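Local coordinates for protein tryptophanyl-tRNA synthetase (PDB 3JXE) that attaches tryptophan to tRNA(Trp) in an ATP-dependent reaction, as a class I aminoacyl-tRNA synthetase with a Rossmann fold, at residues V7-Y18 with K242-K253; D33-L41 with Y61-E69. All blocks are in the same frame, centred on the assembly; numbering follows the deposited sequence.

Interaction 1: V7-Y18 with K242-K253. With TYM (tryptophanyl-5'AMP), chain E; SO4 (sulfate ion), chain F.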
loop_
_atom_site.group_PDB
_atom_site.type_symbol
_atom_site.label_atom_id
_atom_site.label_comp_id
_atom_site.label_asym_id
_atom_site.label_seq_id
_atom_site.Cartn_x
_atom_site.Cartn_y
_atom_site.Cartn_z
ATOM N N VAL B 7 -12.243 -13.019 20.008
ATOM C CA VAL B 7 -12.859 -12.585 18.751
ATOM C C VAL B 7 -12.026 -11.468 18.115
ATOM O O VAL B 7 -12.153 -10.295 18.474
ATOM C CB VAL B 7 -14.344 -12.137 18.929
ATOM C CG1 VAL B 7 -14.930 -11.650 17.607
ATOM C CG2 VAL B 7 -15.195 -13.270 19.478
ATOM N N THR B 8 -11.159 -11.856 17.184
ATOM C CA THR B 8 -10.356 -10.911 16.409
ATOM C C THR B 8 -10.727 -11.058 14.932
ATOM O O THR B 8 -11.392 -12.029 14.562
ATOM C CB THR B 8 -8.827 -11.140 16.601
ATOM O OG1 THR B 8 -8.388 -12.229 15.775
ATOM C CG2 THR B 8 -8.492 -11.439 18.061
ATOM N N PRO B 9 -10.315 -10.099 14.079
ATOM C CA PRO B 9 -10.575 -10.230 12.641
ATOM C C PRO B 9 -9.904 -11.432 11.963
ATOM O O PRO B 9 -10.017 -11.584 10.747
ATOM C CB PRO B 9 -10.010 -8.925 12.066
ATOM C CG PRO B 9 -9.972 -7.983 13.213
ATOM C CD PRO B 9 -9.636 -8.829 14.390
ATOM N N TRP B 10 -9.224 -12.277 12.738
ATOM C CA TRP B 10 -8.498 -13.425 12.183
ATOM C C TRP B 10 -8.751 -14.754 12.895
ATOM O O TRP B 10 -8.421 -15.813 12.360
ATOM C CB TRP B 10 -6.995 -13.140 12.124
ATOM C CG TRP B 10 -6.659 -11.938 11.310
ATOM C CD1 TRP B 10 -6.545 -11.871 9.952
ATOM C CD2 TRP B 10 -6.402 -10.618 11.800
ATOM N NE1 TRP B 10 -6.229 -10.592 9.565
ATOM C CE2 TRP B 10 -6.137 -9.801 10.681
ATOM C CE3 TRP B 10 -6.368 -10.046 13.079
ATOM C CZ2 TRP B 10 -5.840 -8.442 10.800
ATOM C CZ3 TRP B 10 -6.073 -8.695 13.196
ATOM C CH2 TRP B 10 -5.812 -7.909 12.061
ATOM N N GLU B 11 -9.324 -14.700 14.097
ATOM C CA GLU B 11 -9.618 -15.914 14.865
ATOM C C GLU B 11 -10.774 -15.745 15.848
ATOM O O GLU B 11 -10.931 -14.694 16.469
ATOM C CB GLU B 11 -8.368 -16.422 15.599
ATOM C CG GLU B 11 -7.677 -15.385 16.476
ATOM C CD GLU B 11 -6.527 -15.964 17.274
ATOM O OE1 GLU B 11 -6.776 -16.828 18.145
ATOM O OE2 GLU B 11 -5.373 -15.543 17.039
ATOM N N VAL B 12 -11.583 -16.796 15.969
ATOM C CA VAL B 12 -12.668 -16.856 16.946
ATOM C C VAL B 12 -12.552 -18.160 17.736
ATOM O O VAL B 12 -12.696 -19.250 17.177
ATOM C CB VAL B 12 -14.066 -16.744 16.279
ATOM C CG1 VAL B 12 -15.176 -16.864 17.320
ATOM C CG2 VAL B 12 -14.199 -15.429 15.527
ATOM N N GLU B 13 -12.279 -18.041 19.035
ATOM C CA GLU B 13 -12.062 -19.206 19.894
ATOM C C GLU B 13 -12.994 -19.213 21.099
ATOM O O GLU B 13 -13.254 -18.169 21.694
ATOM C CB GLU B 13 -10.607 -19.258 20.365
ATOM C CG GLU B 13 -9.596 -19.573 19.264
ATOM C CD GLU B 13 -8.149 -19.370 19.704
ATOM O OE1 GLU B 13 -7.911 -18.858 20.828
ATOM O OE2 GLU B 13 -7.243 -19.722 18.915
ATOM N N GLY B 14 -13.494 -20.396 21.450
ATOM C CA GLY B 14 -14.356 -20.566 22.620
ATOM C C GLY B 14 -15.806 -20.178 22.390
ATOM O O GLY B 14 -16.150 -19.620 21.344
ATOM N N VAL B 15 -16.658 -20.489 23.366
ATOM C CA VAL B 15 -18.074 -20.114 23.306
ATOM C C VAL B 15 -18.220 -18.604 23.445
ATOM O O VAL B 15 -17.756 -18.007 24.420
ATOM C CB VAL B 15 -18.967 -20.877 24.341
ATOM C CG1 VAL B 15 -19.058 -22.392 23.948
ATOM C CG2 VAL B 15 -18.426 -20.692 25.813
ATOM N N VAL B 16 -18.847 -17.991 22.448
ATOM C CA VAL B 16 -18.917 -16.537 22.368
ATOM C C VAL B 16 -20.205 -15.984 22.981
ATOM O O VAL B 16 -21.308 -16.352 22.574
ATOM C CB VAL B 16 -18.692 -16.032 20.903
ATOM C CG1 VAL B 16 -19.430 -16.912 19.888
ATOM C CG2 VAL B 16 -19.081 -14.569 20.752
ATOM N N ASP B 17 -20.048 -15.122 23.983
ATOM C CA ASP B 17 -21.169 -14.388 24.558
ATOM C C ASP B 17 -21.343 -13.097 23.768
ATOM O O ASP B 17 -20.520 -12.182 23.861
ATOM C CB ASP B 17 -20.930 -14.098 26.047
ATOM C CG ASP B 17 -22.171 -13.553 26.759
ATOM O OD1 ASP B 17 -23.102 -13.038 26.092
ATOM O OD2 ASP B 17 -22.211 -13.637 28.007
ATOM N N TYR B 18 -22.418 -13.037 22.987
ATOM C CA TYR B 18 -22.672 -11.905 22.100
ATOM C C TYR B 18 -23.110 -10.644 22.843
ATOM O O TYR B 18 -22.897 -9.532 22.357
ATOM C CB TYR B 18 -23.693 -12.285 21.022
ATOM C CG TYR B 18 -23.191 -13.338 20.057
ATOM C CD1 TYR B 18 -22.363 -12.995 18.989
ATOM C CD2 TYR B 18 -23.542 -14.677 20.212
ATOM C CE1 TYR B 18 -21.896 -13.958 18.100
ATOM C CE2 TYR B 18 -23.082 -15.651 19.327
ATOM C CZ TYR B 18 -22.261 -15.283 18.272
ATOM O OH TYR B 18 -21.801 -16.237 17.393
ATOM N N LYS B 242 -24.152 -12.480 14.002
ATOM C CA LYS B 242 -23.536 -13.514 14.822
ATOM C C LYS B 242 -22.723 -14.444 13.925
ATOM O O LYS B 242 -22.596 -14.206 12.720
ATOM C CB LYS B 242 -24.602 -14.307 15.586
ATOM C CG LYS B 242 -25.311 -13.529 16.682
ATOM C CD LYS B 242 -26.399 -14.367 17.335
ATOM C CE LYS B 242 -27.226 -13.532 18.303
ATOM N NZ LYS B 242 -28.325 -14.331 18.919
ATOM N N PHE B 243 -22.163 -15.497 14.511
ATOM C CA PHE B 243 -21.434 -16.492 13.737
ATOM C C PHE B 243 -22.286 -17.724 13.476
ATOM O O PHE B 243 -23.129 -18.095 14.294
ATOM C CB PHE B 243 -20.143 -16.901 14.450
ATOM C CG PHE B 243 -19.185 -15.769 14.676
ATOM C CD1 PHE B 243 -18.837 -15.388 15.966
ATOM C CD2 PHE B 243 -18.631 -15.081 13.600
ATOM C CE1 PHE B 243 -17.949 -14.341 16.185
ATOM C CE2 PHE B 243 -17.745 -14.031 13.809
ATOM C CZ PHE B 243 -17.405 -13.661 15.104
ATOM N N VAL B 244 -22.064 -18.348 12.324
ATOM C CA VAL B 244 -22.639 -19.652 12.033
ATOM C C VAL B 244 -21.731 -20.701 12.676
ATOM O O VAL B 244 -20.543 -20.770 12.352
ATOM C CB VAL B 244 -22.756 -19.906 10.513
ATOM C CG1 VAL B 244 -23.499 -21.208 10.239
ATOM C CG2 VAL B 244 -23.458 -18.748 9.831
ATOM N N PRO B 245 -22.281 -21.506 13.604
ATOM C CA PRO B 245 -21.473 -22.509 14.298
ATOM C C PRO B 245 -21.140 -23.702 13.404
ATOM O O PRO B 245 -21.838 -23.947 12.417
ATOM C CB PRO B 245 -22.377 -22.944 15.454
ATOM C CG PRO B 245 -23.758 -22.718 14.954
ATOM C CD PRO B 245 -23.688 -21.521 14.052
ATOM N N SER B 246 -20.077 -24.427 13.745
ATOM C CA SER B 246 -19.718 -25.645 13.025
ATOM C C SER B 246 -20.645 -26.789 13.436
ATOM O O SER B 246 -21.365 -26.681 14.433
ATOM C CB SER B 246 -18.251 -26.012 13.268
ATOM O OG SER B 246 -18.036 -26.468 14.592
ATOM N N LEU B 247 -20.625 -27.874 12.663
ATOM C CA LEU B 247 -21.483 -29.036 12.907
ATOM C C LEU B 247 -21.338 -29.620 14.311
ATOM O O LEU B 247 -22.319 -29.707 15.055
ATOM C CB LEU B 247 -21.218 -30.127 11.866
ATOM C CG LEU B 247 -21.943 -30.031 10.523
ATOM C CD1 LEU B 247 -21.244 -30.888 9.478
ATOM C CD2 LEU B 247 -23.413 -30.426 10.657
ATOM N N THR B 248 -20.117 -30.011 14.667
ATOM C CA THR B 248 -19.865 -30.693 15.934
ATOM C C THR B 248 -19.821 -29.725 17.116
ATOM O O THR B 248 -20.605 -29.853 18.059
ATOM C CB THR B 248 -18.558 -31.525 15.895
ATOM O OG1 THR B 248 -17.449 -30.666 15.604
ATOM C CG2 THR B 248 -18.642 -32.626 14.836
ATOM N N SER B 249 -18.914 -28.753 17.046
ATOM C CA SER B 249 -18.636 -27.854 18.166
ATOM C C SER B 249 -19.649 -26.714 18.309
ATOM O O SER B 249 -20.272 -26.288 17.332
ATOM C CB SER B 249 -17.213 -27.295 18.052
ATOM O OG SER B 249 -16.855 -26.560 19.209
ATOM N N LEU B 250 -19.810 -26.237 19.542
ATOM C CA LEU B 250 -20.649 -25.077 19.838
ATOM C C LEU B 250 -19.777 -23.850 20.126
ATOM O O LEU B 250 -20.276 -22.724 20.215
ATOM C CB LEU B 250 -21.609 -25.372 21.007
ATOM C CG LEU B 250 -21.105 -25.550 22.451
ATOM C CD1 LEU B 250 -22.254 -25.361 23.442
ATOM C CD2 LEU B 250 -20.409 -26.897 22.686
ATOM N N SER B 251 -18.474 -24.087 20.265
ATOM C CA SER B 251 -17.491 -23.029 20.480
ATOM C C SER B 251 -16.808 -22.638 19.167
ATOM O O SER B 251 -16.771 -23.425 18.217
ATOM C CB SER B 251 -16.450 -23.463 21.519
ATOM O OG SER B 251 -15.556 -24.431 20.997
ATOM N N GLY B 252 -16.266 -21.422 19.129
ATOM C CA GLY B 252 -15.654 -20.880 17.919
ATOM C C GLY B 252 -16.695 -20.569 16.861
ATOM O O GLY B 252 -17.791 -20.102 17.174
ATOM N N LYS B 253 -16.345 -20.832 15.605
ATOM C CA LYS B 253 -17.257 -20.641 14.477
ATOM C C LYS B 253 -16.957 -21.650 13.367
ATOM O O LYS B 253 -15.995 -22.417 13.462
ATOM C CB LYS B 253 -17.172 -19.204 13.939
ATOM C CG LYS B 253 -15.834 -18.830 13.304
ATOM C CD LYS B 253 -15.862 -17.413 12.758
ATOM C CE LYS B 253 -14.561 -17.058 12.056
ATOM N NZ LYS B 253 -14.426 -17.729 10.733
HETATM P P TYM E . -13.540 -13.266 5.759
HETATM O O1P TYM E . -13.138 -13.568 4.367
HETATM O O2P TYM E . -12.903 -13.994 6.878
HETATM O "O5'" TYM E . -15.131 -13.472 5.898
HETATM C "C5'" TYM E . -16.013 -12.836 4.965
HETATM C "C4'" TYM E . -17.343 -12.458 5.628
HETATM O "O4'" TYM E . -17.888 -13.618 6.317
HETATM C "C1'" TYM E . -18.128 -13.264 7.710
HETATM N N9 TYM E . -17.934 -14.541 8.467
HETATM C C4 TYM E . -18.897 -15.247 9.058
HETATM N N3 TYM E . -20.225 -15.071 9.194
HETATM C C2 TYM E . -20.968 -15.951 9.858
HETATM N N1 TYM E . -20.431 -17.030 10.409
HETATM C C6 TYM E . -19.111 -17.269 10.310
HETATM N N6 TYM E . -18.588 -18.358 10.868
HETATM C C5 TYM E . -18.305 -16.365 9.622
HETATM N N7 TYM E . -17.005 -16.306 9.350
HETATM C C8 TYM E . -16.782 -15.196 8.641
HETATM C "C2'" TYM E . -17.139 -12.137 7.998
HETATM O "O2'" TYM E . -17.644 -11.293 9.029
HETATM C "C3'" TYM E . -17.144 -11.368 6.682
HETATM O "O3'" TYM E . -18.277 -10.485 6.636
HETATM N NH3 TYM E . -10.628 -9.271 6.074
HETATM C CA TYM E . -11.986 -9.690 5.703
HETATM C CB TYM E . -12.290 -9.238 4.273
HETATM C CG TYM E . -12.998 -7.849 4.236
HETATM C CD2 TYM E . -14.245 -7.505 4.746
HETATM C CE2 TYM E . -14.463 -6.147 4.476
HETATM C CE3 TYM E . -15.217 -8.240 5.422
HETATM C CD1 TYM E . -12.505 -6.720 3.679
HETATM N NE1 TYM E . -13.412 -5.654 3.825
HETATM C CZ2 TYM E . -15.645 -5.539 4.879
HETATM C CZ3 TYM E . -16.401 -7.623 5.828
HETATM C CH2 TYM E . -16.616 -6.272 5.556
HETATM C C TYM E . -12.104 -11.216 5.779
HETATM O O TYM E . -11.108 -11.929 5.638
HETATM O OPP TYM E . -13.380 -11.671 6.012
HETATM S S SO4 F . -12.659 -18.983 8.005
HETATM O O1 SO4 F . -11.912 -18.957 9.261
HETATM O O2 SO4 F . -14.085 -19.098 8.287
HETATM O O3 SO4 F . -12.420 -17.757 7.250
HETATM O O4 SO4 F . -12.215 -20.119 7.208
#
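Val-12 and Phe-243 meet where the N-terminal beta hairpin of strands 6-8 and 11-13 lies over the loop leading into the KMSKS motif, which begins at Lys-253, in this class I synthetase. Apolar packing centres on the Phe-243 ring: CG2 of Val-12 is 3.7 Å from its CZ, while Val-7 CG1 and Val-16 CG1 lie at its edge, near the ring plane. Adenine C6 of tryptophanyl-5'AMP meets the rim at CD2, away from these last two valines. Two backbone N-H groups give the polar links. Gly-252 N donates to Gly-14 O (2.9 Å) almost straight, from well above the carbonyl plane, and Phe-243 N donates to Tyr-18 OH at 3.0 Å. Tyr-18 is sandwiched: CG of Lys-242 makes a CH-pi contact over one face, 3.7 Å from the ring centroid, and Val-16 CG2 covers the opposite face. Ligand contacts come from the loop. Val-244 N donates to adenine N1 of tryptophanyl-5'AMP at 2.8 Å. Lys-253, its CD 3.8 Å from Val-12 CG2, bends at its last torsion (chi4 74°), and its NZ donates to N7 of the adenine at 3.3 Å and, weakly, to O1 of a sulfate ion.

Interaction 2: D33-L41 with Y61-E69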
loop_
_atom_site.group_PDB
_atom_site.type_symbol
_atom_site.label_atom_id
_atom_site.label_comp_id
_atom_site.label_asym_id
_atom_site.label_seq_id
_atom_site.Cartn_x
_atom_site.Cartn_y
_atom_site.Cartn_z
ATOM N N ASP B 33 -37.210 -1.743 17.500
ATOM C CA ASP B 33 -37.772 -0.564 16.847
ATOM C C ASP B 33 -37.133 -0.311 15.485
ATOM O O ASP B 33 -37.822 0.049 14.528
ATOM C CB ASP B 33 -37.601 0.671 17.740
ATOM C CG ASP B 33 -38.241 0.500 19.110
ATOM O OD1 ASP B 33 -39.067 1.364 19.487
ATOM O OD2 ASP B 33 -37.921 -0.495 19.806
ATOM N N LEU B 34 -35.816 -0.503 15.407
ATOM C CA LEU B 34 -35.067 -0.281 14.168
ATOM C C LEU B 34 -35.445 -1.270 13.067
ATOM O O LEU B 34 -35.472 -0.909 11.889
ATOM C CB LEU B 34 -33.558 -0.321 14.429
ATOM C CG LEU B 34 -32.915 0.930 15.039
ATOM C CD1 LEU B 34 -31.538 0.604 15.590
ATOM C CD2 LEU B 34 -32.833 2.068 14.027
ATOM N N LEU B 35 -35.735 -2.510 13.458
ATOM C CA LEU B 35 -36.174 -3.543 12.521
ATOM C C LEU B 35 -37.485 -3.161 11.833
ATOM O O LEU B 35 -37.609 -3.274 10.613
ATOM C CB LEU B 35 -36.325 -4.894 13.233
ATOM C CG LEU B 35 -35.122 -5.841 13.335
ATOM C CD1 LEU B 35 -34.075 -5.342 14.318
ATOM C CD2 LEU B 35 -35.595 -7.227 13.739
ATOM N N GLU B 36 -38.453 -2.698 12.622
ATOM C CA GLU B 36 -39.763 -2.303 12.104
ATOM C C GLU B 36 -39.695 -0.991 11.326
ATOM O O GLU B 36 -40.498 -0.760 10.419
ATOM C CB GLU B 36 -40.781 -2.203 13.244
ATOM C CG GLU B 36 -41.064 -3.537 13.938
ATOM C CD GLU B 36 -41.754 -3.382 15.287
ATOM O OE1 GLU B 36 -41.574 -2.334 15.948
ATOM O OE2 GLU B 36 -42.473 -4.322 15.692
ATOM N N LYS B 37 -38.732 -0.143 11.686
ATOM C CA LYS B 37 -38.479 1.122 10.995
ATOM C C LYS B 37 -38.020 0.896 9.548
ATOM O O LYS B 37 -38.408 1.641 8.642
ATOM C CB LYS B 37 -37.450 1.952 11.780
ATOM C CG LYS B 37 -36.831 3.140 11.035
ATOM C CD LYS B 37 -37.686 4.397 11.101
ATOM C CE LYS B 37 -36.950 5.573 10.468
ATOM N NZ LYS B 37 -37.739 6.836 10.530
ATOM N N THR B 38 -37.203 -0.136 9.345
ATOM C CA THR B 38 -36.702 -0.494 8.017
ATOM C C THR B 38 -37.806 -1.071 7.137
ATOM O O THR B 38 -37.883 -0.758 5.949
ATOM C CB THR B 38 -35.542 -1.510 8.089
ATOM O OG1 THR B 38 -35.979 -2.693 8.765
ATOM C CG2 THR B 38 -34.371 -0.931 8.834
ATOM N N ALA B 39 -38.657 -1.907 7.732
ATOM C CA ALA B 39 -39.767 -2.546 7.025
ATOM C C ALA B 39 -40.769 -1.537 6.462
ATOM O O ALA B 39 -41.415 -1.800 5.445
ATOM C CB ALA B 39 -40.467 -3.545 7.934
ATOM N N GLU B 40 -40.888 -0.388 7.129
ATOM C CA GLU B 40 -41.761 0.699 6.686
ATOM C C GLU B 40 -41.200 1.415 5.459
ATOM O O GLU B 40 -41.919 1.649 4.488
ATOM C CB GLU B 40 -41.983 1.704 7.818
ATOM C CG GLU B 40 -42.833 1.178 8.965
ATOM C CD GLU B 40 -42.771 2.057 10.205
ATOM O OE1 GLU B 40 -42.593 3.287 10.066
ATOM O OE2 GLU B 40 -42.905 1.512 11.322
ATOM N N LEU B 41 -39.913 1.756 5.517
ATOM C CA LEU B 41 -39.230 2.458 4.430
ATOM C C LEU B 41 -39.018 1.573 3.202
ATOM O O LEU B 41 -39.068 2.055 2.069
ATOM C CB LEU B 41 -37.888 3.013 4.917
ATOM C CG LEU B 41 -37.938 4.246 5.823
ATOM C CD1 LEU B 41 -36.834 4.201 6.870
ATOM C CD2 LEU B 41 -37.865 5.530 5.004
ATOM N N TYR B 61 -26.816 2.848 12.635
ATOM C CA TYR B 61 -27.802 2.355 11.673
ATOM C C TYR B 61 -29.051 3.240 11.637
ATOM O O TYR B 61 -29.702 3.365 10.598
ATOM C CB TYR B 61 -28.171 0.893 11.949
ATOM C CG TYR B 61 -29.056 0.289 10.883
ATOM C CD1 TYR B 61 -28.554 0.005 9.615
ATOM C CD2 TYR B 61 -30.397 0.011 11.138
ATOM C CE1 TYR B 61 -29.363 -0.537 8.629
ATOM C CE2 TYR B 61 -31.213 -0.537 10.158
ATOM C CZ TYR B 61 -30.688 -0.806 8.906
ATOM O OH TYR B 61 -31.480 -1.347 7.925
ATOM N N ASP B 62 -29.371 3.853 12.774
ATOM C CA ASP B 62 -30.450 4.835 12.854
ATOM C C ASP B 62 -30.135 6.084 12.025
ATOM O O ASP B 62 -31.043 6.761 11.539
ATOM C CB ASP B 62 -30.734 5.208 14.314
ATOM C CG ASP B 62 -29.497 5.701 15.053
ATOM O OD1 ASP B 62 -28.453 5.012 15.018
ATOM O OD2 ASP B 62 -29.576 6.778 15.681
ATOM N N LEU B 63 -28.844 6.371 11.866
ATOM C CA LEU B 63 -28.386 7.499 11.059
ATOM C C LEU B 63 -28.353 7.172 9.563
ATOM O O LEU B 63 -28.425 8.077 8.728
ATOM C CB LEU B 63 -27.009 7.986 11.532
ATOM C CG LEU B 63 -26.925 8.841 12.804
ATOM C CD1 LEU B 63 -26.943 7.989 14.071
ATOM C CD2 LEU B 63 -25.667 9.699 12.778
ATOM N N ILE B 64 -28.241 5.887 9.228
ATOM C CA ILE B 64 -28.241 5.453 7.825
ATOM C C ILE B 64 -29.656 5.481 7.233
ATOM O O ILE B 64 -29.828 5.702 6.032
ATOM C CB ILE B 64 -27.576 4.053 7.637
ATOM C CG1 ILE B 64 -26.889 3.950 6.275
ATOM C CG2 ILE B 64 -28.575 2.923 7.799
ATOM C CD1 ILE B 64 -25.414 4.266 6.306
ATOM N N LEU B 65 -30.655 5.259 8.088
ATOM C CA LEU B 65 -32.062 5.292 7.687
ATOM C C LEU B 65 -32.577 6.724 7.603
ATOM O O LEU B 65 -33.387 7.048 6.731
ATOM C CB LEU B 65 -32.922 4.491 8.667
ATOM C CG LEU B 65 -32.718 2.978 8.730
ATOM C CD1 LEU B 65 -33.312 2.430 10.014
ATOM C CD2 LEU B 65 -33.319 2.290 7.510
ATOM N N LYS B 66 -32.106 7.566 8.519
ATOM C CA LYS B 66 -32.442 8.986 8.533
ATOM C C LYS B 66 -31.979 9.657 7.240
ATOM O O LYS B 66 -32.699 10.480 6.671
ATOM C CB LYS B 66 -31.802 9.672 9.743
ATOM C CG LYS B 66 -32.316 11.084 10.009
ATOM C CD LYS B 66 -31.253 11.970 10.655
ATOM C CE LYS B 66 -31.088 11.680 12.143
ATOM N NZ LYS B 66 -30.010 12.516 12.741
ATOM N N ASP B 67 -30.780 9.294 6.786
ATOM C CA ASP B 67 -30.206 9.832 5.554
ATOM C C ASP B 67 -30.995 9.415 4.314
ATOM O O ASP B 67 -31.177 10.215 3.393
ATOM C CB ASP B 67 -28.739 9.409 5.418
ATOM C CG ASP B 67 -27.813 10.181 6.348
ATOM O OD1 ASP B 67 -28.295 10.735 7.365
ATOM O OD2 ASP B 67 -26.594 10.229 6.059
ATOM N N TYR B 68 -31.457 8.166 4.298
ATOM C CA TYR B 68 -32.256 7.646 3.188
ATOM C C TYR B 68 -33.634 8.300 3.145
ATOM O O TYR B 68 -34.131 8.650 2.071
ATOM C CB TYR B 68 -32.389 6.120 3.280
ATOM C CG TYR B 68 -33.295 5.512 2.226
ATOM C CD1 TYR B 68 -32.869 5.379 0.901
ATOM C CD2 TYR B 68 -34.577 5.068 2.555
ATOM C CE1 TYR B 68 -33.700 4.823 -0.069
ATOM C CE2 TYR B 68 -35.415 4.510 1.592
ATOM C CZ TYR B 68 -34.970 4.390 0.284
ATOM O OH TYR B 68 -35.795 3.840 -0.667
ATOM N N GLU B 69 -34.234 8.461 4.323
ATOM C CA GLU B 69 -35.548 9.083 4.475
ATOM C C GLU B 69 -35.528 10.556 4.058
ATOM O O GLU B 69 -36.508 11.065 3.510
ATOM C CB GLU B 69 -36.022 8.945 5.923
ATOM C CG GLU B 69 -37.512 9.167 6.138
ATOM C CD GLU B 69 -37.977 8.741 7.524
ATOM O OE1 GLU B 69 -39.188 8.477 7.686
ATOM O OE2 GLU B 69 -37.137 8.662 8.451
#
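Leu-65 pushes its side chain from helix 61-69 into a hole on helix 32-42 formed by Leu-34, Lys-37, Thr-38 and Leu-41. Its CB points toward that helix, and CG, anti to the carbonyl carbon, splits into two methyls with partly different neighbours. CD1 lies 3.7 Å from both Lys-37 CG and Thr-38 CG2 and also approaches Leu-34 CD2; CD2 comes to 3.6 Å from Thr-38 CG2, with Leu-41 CD1 at 4.1 Å. The methyl of Thr-38, in touch with both branches of the leucine, also lies at the edge of the Tyr-61 ring, whose plane it nearly shares. This is knobs-into-holes packing between two nearly parallel helices: the axes of segments 33-41 and 61-69 come within 11.0 Å and are inclined by 20°. Tyr-61 also reaches Leu-239 and Leu-210, so helix 61-69 packs against the central sheet of the Rossmann fold, with helix 32-42 alongside it. Toward the C-terminal ends, Leu-41 CD2 packs 3.8 Å from Glu-69 CG and reaches the edge of the Tyr-68 ring. At the N-terminal end, Leu-34 CD2 rests on Asp-62 CB at 3.8 Å. Lys-37 turns at its second torsion (chi2 84°), then runs extended across the glutamate chain; its NZ forms a salt bridge with Glu-69 OE2 at 2.8 Å, meeting the syn side of the carboxylate 24° out of its plane.

How the interactions relate
The centres of the two interactions are 29 Å apart, and their nearest atoms about 11 Å, without touching. Along the chain, 7-18 comes first, then both helical segments of interaction 2, and finally 242-253, so interaction 1 spans the whole of interaction 2. The mixed sheet connects them: loop 242-253 follows strand 237-241, and Ile-64 of helix 61-69 touches Ala-237 of that strand. Strand 55-59, which leads toward helix 61-69, carries Phe-56, whose ring meets Tyr-18 edge-to-face. Interaction 1 thus joins the N-terminal hairpin to the active-site loop that holds adenine, whereas interaction 2 packs helix 32-42 against helix 61-69.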